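Local atomic coordinates of GDSL-like Lipase/Acylhydrolase family protein (Neisseria meningitidis, PDB entry 4K9S), a protein that probably hydrolyses ester bonds as an SGNH-type acylhydrolase, consistent with removal of O-acetyl groups from peptidoglycan. Residues Gln160-Asn165 with Leu187-Glu192. Sequence-based numbering, arbitrary orientation.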
loop_
_atom_site.group_PDB
_atom_site.type_symbol
_atom_site.label_atom_id
_atom_site.label_comp_id
_atom_site.label_asym_id
_atom_site.label_seq_id
_atom_site.Cartn_x
_atom_site.Cartn_y
_atom_site.Cartn_z
ATOM N N GLN A 160 14.345 21.412 -14.442
ATOM C CA GLN A 160 13.118 22.172 -14.186
ATOM C C GLN A 160 12.791 22.341 -12.700
ATOM O O GLN A 160 13.258 21.576 -11.850
ATOM C CB GLN A 160 11.960 21.479 -14.906
ATOM C CG GLN A 160 10.703 22.290 -15.105
ATOM C CD GLN A 160 9.681 21.524 -15.929
ATOM O OE1 GLN A 160 10.039 20.653 -16.713
ATOM N NE2 GLN A 160 8.403 21.839 -15.745
ATOM N N THR A 161 11.988 23.356 -12.388
ATOM C CA THR A 161 11.595 23.616 -11.012
ATOM C C THR A 161 10.086 23.531 -10.785
ATOM O O THR A 161 9.305 23.469 -11.735
ATOM C CB THR A 161 12.098 24.999 -10.534
ATOM O OG1 THR A 161 11.387 26.040 -11.213
ATOM C CG2 THR A 161 13.551 25.143 -10.834
ATOM N N LEU A 162 9.707 23.519 -9.509
ATOM C CA LEU A 162 8.338 23.687 -9.042
ATOM C C LEU A 162 8.405 24.318 -7.650
ATOM O O LEU A 162 9.490 24.482 -7.097
ATOM C CB LEU A 162 7.584 22.343 -9.002
ATOM C CG LEU A 162 8.156 21.076 -8.347
ATOM C CD1 LEU A 162 8.152 21.105 -6.793
ATOM C CD2 LEU A 162 7.380 19.867 -8.857
ATOM N N THR A 163 7.265 24.667 -7.066
ATOM C CA THR A 163 7.294 25.183 -5.698
ATOM C C THR A 163 6.468 24.379 -4.696
ATOM O O THR A 163 5.449 23.801 -5.043
ATOM C CB THR A 163 6.865 26.658 -5.618
ATOM O OG1 THR A 163 5.500 26.784 -6.029
ATOM C CG2 THR A 163 7.759 27.530 -6.495
ATOM N N VAL A 164 6.915 24.364 -3.448
ATOM C CA VAL A 164 6.167 23.749 -2.364
ATOM C C VAL A 164 6.007 24.768 -1.249
ATOM O O VAL A 164 6.990 25.153 -0.629
ATOM C CB VAL A 164 6.906 22.523 -1.810
ATOM C CG1 VAL A 164 6.071 21.845 -0.738
ATOM C CG2 VAL A 164 7.230 21.547 -2.926
ATOM N N ASN A 165 4.773 25.205 -0.989
ATOM C CA ASN A 165 4.534 26.351 -0.096
ATOM C C ASN A 165 5.437 27.526 -0.443
ATOM O O ASN A 165 5.998 28.178 0.437
ATOM C CB ASN A 165 4.700 25.988 1.384
ATOM C CG ASN A 165 3.608 25.066 1.887
ATOM O OD1 ASN A 165 2.806 24.560 1.106
ATOM N ND2 ASN A 165 3.574 24.834 3.202
ATOM N N LEU A 187 -0.391 21.668 2.108
ATOM C CA LEU A 187 0.753 21.638 1.205
ATOM C C LEU A 187 0.328 22.086 -0.179
ATOM O O LEU A 187 -0.539 21.462 -0.778
ATOM C CB LEU A 187 1.268 20.204 1.099
ATOM C CG LEU A 187 2.620 19.988 0.439
ATOM C CD1 LEU A 187 3.694 20.434 1.409
ATOM C CD2 LEU A 187 2.809 18.527 0.072
ATOM N N THR A 188 0.926 23.162 -0.691
ATOM C CA THR A 188 0.566 23.627 -2.012
ATOM C C THR A 188 1.726 23.568 -3.007
ATOM O O THR A 188 2.743 24.256 -2.856
ATOM C CB THR A 188 -0.051 25.030 -1.987
ATOM O OG1 THR A 188 -1.321 24.993 -1.307
ATOM C CG2 THR A 188 -0.247 25.544 -3.417
ATOM N N ILE A 189 1.550 22.736 -4.029
ATOM C CA ILE A 189 2.548 22.551 -5.070
ATOM C C ILE A 189 2.130 23.238 -6.350
ATOM O O ILE A 189 1.081 22.902 -6.928
ATOM C CB ILE A 189 2.721 21.082 -5.384
ATOM C CG1 ILE A 189 2.792 20.288 -4.079
ATOM C CG2 ILE A 189 3.954 20.869 -6.250
ATOM C CD1 ILE A 189 2.908 18.800 -4.312
ATOM N N HIS A 190 2.953 24.195 -6.789
ATOM C CA HIS A 190 2.703 24.936 -8.024
ATOM C C HIS A 190 3.623 24.447 -9.115
ATOM O O HIS A 190 4.785 24.102 -8.878
ATOM C CB HIS A 190 2.973 26.424 -7.840
ATOM C CG HIS A 190 1.904 27.151 -7.095
ATOM N ND1 HIS A 190 0.586 26.751 -7.103
ATOM C CD2 HIS A 190 1.960 28.261 -6.319
ATOM C CE1 HIS A 190 -0.127 27.585 -6.367
ATOM N NE2 HIS A 190 0.683 28.506 -5.880
ATOM N N THR A 191 3.129 24.466 -10.336
ATOM C CA THR A 191 3.939 23.962 -11.412
ATOM C C THR A 191 3.796 24.881 -12.632
ATOM O O THR A 191 2.740 24.993 -13.254
ATOM C CB THR A 191 3.632 22.444 -11.635
ATOM O OG1 THR A 191 4.744 21.800 -12.249
ATOM C CG2 THR A 191 2.442 22.238 -12.444
ATOM N N GLU A 192 4.862 25.608 -12.917
ATOM C CA GLU A 192 4.812 26.615 -13.954
ATOM C C GLU A 192 4.783 25.887 -15.289
ATOM O O GLU A 192 4.040 26.261 -16.180
ATOM C CB GLU A 192 6.020 27.544 -13.839
ATOM C CG GLU A 192 6.357 28.334 -15.100
ATOM C CD GLU A 192 5.300 29.372 -15.457
ATOM O OE1 GLU A 192 4.475 29.747 -14.590
ATOM O OE2 GLU A 192 5.305 29.808 -16.617
HETATM O O HOH W 1 3.925 26.689 -3.747
#
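The backbone carbonyl oxygen of T188 is gripped by two donors: the amide N of N165 lies 2.9 Å from T188 O, and an ordered water gives it a second hydrogen bond. That water also sits 2.8 Å from T163 OG1, so it bridges the two strands on the face that carries T163 and H190. N165 completes the exchange with T188 through its side chain. With CG beside its own backbone N (chi1 -69°), the amide group swings across the gap and T188 N points almost straight at OD1, at 3.0 Å and with an N-H...O angle of 171°. The side-chain oxygen thus stands in for the main-chain carbonyl that a continuing strand would supply, while ND2 makes a weak bond to A184 O.

Farther along the antiparallel ladder, T163 and H190 form a hydrogen-bonded pair, T163 N to H190 O and H190 N to T163 O both measuring 3.1 Å. T163 O also receives a CA-H...O contact from I189 CA. Above this pair T163 OG1, set between its backbone N and carbonyl carbon (chi1 64°), packs 3.1 Å from H190 CB and meets the imidazole obliquely.

The other face is largely apolar. V164 CG1 abuts L187 CD1 at 3.5 Å, and L162 CD1 approaches I189 CG2 more loosely; W195, I197 and I200 of strand 195-203 pack against L162 or I189, consistent with a beta sandwich. Strands 133-139 and 167-170 flank the pair, making these inner strands of a five-stranded antiparallel sheet in the beta-rich part of the chain between strands 53-60 and 208-215. The chemistry is therefore divided by face, largely apolar toward strand 195-203 and more polar and solvent-accessible beside T163 and H190, with the N165 amide prolonging the ladder where the strand turns away.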